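Local structure of Nrps/pks (Streptomyces albus, 4OPF) at residues Asp288-Glu293 and Ala387-Val393. The protein probably catalyses decarboxylative Claisen condensation, extending the acyl chain as a ketosynthase domain of the AT-less type I polyketide synthase that makes oxazolomycin. Sequence-based numbering, arbitrary orientation.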
loop_
_atom_site.group_PDB
_atom_site.type_symbol
_atom_site.label_atom_id
_atom_site.label_comp_id
_atom_site.label_asym_id
_atom_site.label_seq_id
_atom_site.Cartn_x
_atom_site.Cartn_y
_atom_site.Cartn_z
ATOM N N ASP A 288 23.871 1.734 18.907
ATOM C CA ASP A 288 24.134 0.420 18.392
ATOM C C ASP A 288 24.081 0.350 16.883
ATOM O O ASP A 288 24.590 -0.618 16.322
ATOM C CB ASP A 288 23.178 -0.601 18.992
ATOM C CG ASP A 288 23.466 -0.855 20.479
ATOM O OD1 ASP A 288 24.605 -0.730 20.909
ATOM O OD2 ASP A 288 22.537 -1.178 21.199
ATOM N N VAL A 289 23.495 1.348 16.236
ATOM C CA VAL A 289 23.444 1.365 14.755
ATOM C C VAL A 289 24.785 1.942 14.294
ATOM O O VAL A 289 25.093 3.086 14.548
ATOM C CB VAL A 289 22.263 2.176 14.233
ATOM C CG1 VAL A 289 22.214 2.196 12.711
ATOM C CG2 VAL A 289 20.946 1.638 14.789
ATOM N N THR A 290 25.534 1.112 13.597
ATOM C CA THR A 290 26.924 1.341 13.233
ATOM C C THR A 290 27.122 1.929 11.843
ATOM O O THR A 290 28.130 2.614 11.594
ATOM C CB THR A 290 27.655 -0.001 13.323
ATOM O OG1 THR A 290 27.557 -0.452 14.662
ATOM C CG2 THR A 290 29.110 0.052 12.919
ATOM N N TYR A 291 26.197 1.664 10.935
ATOM C CA TYR A 291 26.315 2.107 9.557
ATOM C C TYR A 291 24.951 2.555 9.043
ATOM O O TYR A 291 23.951 1.918 9.339
ATOM C CB TYR A 291 26.779 0.936 8.703
ATOM C CG TYR A 291 27.029 1.267 7.245
ATOM C CD1 TYR A 291 28.248 1.743 6.853
ATOM C CD2 TYR A 291 26.028 1.126 6.264
ATOM C CE1 TYR A 291 28.533 2.050 5.549
ATOM C CE2 TYR A 291 26.290 1.464 4.931
ATOM C CZ TYR A 291 27.545 1.895 4.579
ATOM O OH TYR A 291 27.904 2.214 3.280
ATOM N N ILE A 292 24.914 3.646 8.292
ATOM C CA ILE A 292 23.726 4.118 7.626
ATOM C C ILE A 292 24.011 4.277 6.119
ATOM O O ILE A 292 24.908 5.022 5.718
ATOM C CB ILE A 292 23.303 5.456 8.189
ATOM C CG1 ILE A 292 23.096 5.306 9.711
ATOM C CG2 ILE A 292 22.053 5.981 7.536
ATOM C CD1 ILE A 292 22.712 6.572 10.360
ATOM N N GLU A 293 23.244 3.555 5.316
ATOM C CA GLU A 293 23.101 3.831 3.900
ATOM C C GLU A 293 22.154 5.048 3.765
ATOM O O GLU A 293 20.942 4.942 3.911
ATOM C CB GLU A 293 22.564 2.605 3.186
ATOM C CG GLU A 293 22.107 2.810 1.714
ATOM C CD GLU A 293 23.241 2.975 0.703
ATOM O OE1 GLU A 293 24.426 2.719 1.110
ATOM O OE2 GLU A 293 22.951 3.369 -0.500
ATOM N N ALA A 387 31.564 -3.220 17.320
ATOM C CA ALA A 387 30.300 -2.529 17.562
ATOM C C ALA A 387 29.184 -3.406 17.015
ATOM O O ALA A 387 29.446 -4.311 16.256
ATOM C CB ALA A 387 30.317 -1.181 16.858
ATOM N N PRO A 388 27.931 -3.161 17.420
ATOM C CA PRO A 388 26.922 -4.148 17.046
ATOM C C PRO A 388 26.648 -4.232 15.525
ATOM O O PRO A 388 26.843 -3.234 14.769
ATOM C CB PRO A 388 25.676 -3.686 17.806
ATOM C CG PRO A 388 26.211 -2.924 18.974
ATOM C CD PRO A 388 27.486 -2.289 18.525
ATOM N N LEU A 389 26.180 -5.413 15.103
ATOM C CA LEU A 389 25.840 -5.652 13.706
ATOM C C LEU A 389 24.423 -5.118 13.417
ATOM O O LEU A 389 23.488 -5.894 13.267
ATOM C CB LEU A 389 25.921 -7.133 13.371
ATOM C CG LEU A 389 27.289 -7.653 12.996
ATOM C CD1 LEU A 389 27.252 -9.181 12.966
ATOM C CD2 LEU A 389 27.710 -7.102 11.636
ATOM N N LEU A 390 24.313 -3.801 13.367
ATOM C CA LEU A 390 23.106 -3.102 13.057
ATOM C C LEU A 390 23.425 -1.977 12.072
ATOM O O LEU A 390 24.450 -1.305 12.194
ATOM C CB LEU A 390 22.486 -2.491 14.300
ATOM C CG LEU A 390 21.769 -3.468 15.221
ATOM C CD1 LEU A 390 21.827 -2.984 16.650
ATOM C CD2 LEU A 390 20.298 -3.609 14.871
ATOM N N ALA A 391 22.545 -1.838 11.090
ATOM C CA ALA A 391 22.626 -0.849 10.040
ATOM C C ALA A 391 21.243 -0.307 9.668
ATOM O O ALA A 391 20.207 -0.907 9.981
ATOM C CB ALA A 391 23.322 -1.455 8.823
ATOM N N ALA A 392 21.221 0.857 9.052
ATOM C CA ALA A 392 19.982 1.489 8.646
ATOM C C ALA A 392 20.089 1.991 7.209
ATOM O O ALA A 392 21.204 2.140 6.655
ATOM C CB ALA A 392 19.610 2.618 9.554
ATOM N N VAL A 393 18.919 2.208 6.604
ATOM C CA VAL A 393 18.774 2.613 5.223
ATOM C C VAL A 393 17.697 3.655 5.147
ATOM O O VAL A 393 16.636 3.488 5.682
ATOM C CB VAL A 393 18.358 1.460 4.330
ATOM C CG1 VAL A 393 18.386 1.907 2.859
ATOM C CG2 VAL A 393 19.319 0.309 4.434
#
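Thr290 meets the turn at Pro388 through its hydroxyl: OG1 donates to Pro388 O over 2.9 Å, lying in the carbonyl plane. With chi1 at -61°, OG1 sits beside its own backbone N, and the two donors of one residue grip the carbonyls on either side of Leu389 in sequence, the amide N reaching Leu390 O at 3.0 Å from above the plane of that carbonyl. Pro388 O also accepts from the Trp384 indole and, weakly, from Leu390 N across the inverse gamma turn centred on Leu389. Nearby, the proline ring and the Asp288 side chain cross at roughly a right angle, while Leu390 CD1 rests on Asp288 CB at 3.6 Å. Beyond this irregular entry the chains run as parallel neighbours in the large mixed sheet of the thiolase-like ketosynthase fold. Ala392 exemplifies parallel pairing: its N donates to Tyr291 O (2.9 Å) and its O accepts from Glu293 N (2.8 Å), so one residue bonds to both neighbours of Ile292. On the face bearing Ala392, its CB meets Val289 CG1 at 4.1 Å, with both side chains also against Tyr314 of helix 300-314. The other face carries Glu293 and Val393 side by side, Glu293 CG 4.0 Å from Val393 CG1, against Thr346 of helix 338-352. A bend at chi2 (74°) leads the Glu293 carboxylate away from Val393, to a salt bridge with Lys345, which also bonds Tyr291 OH, and to the amide of Val327.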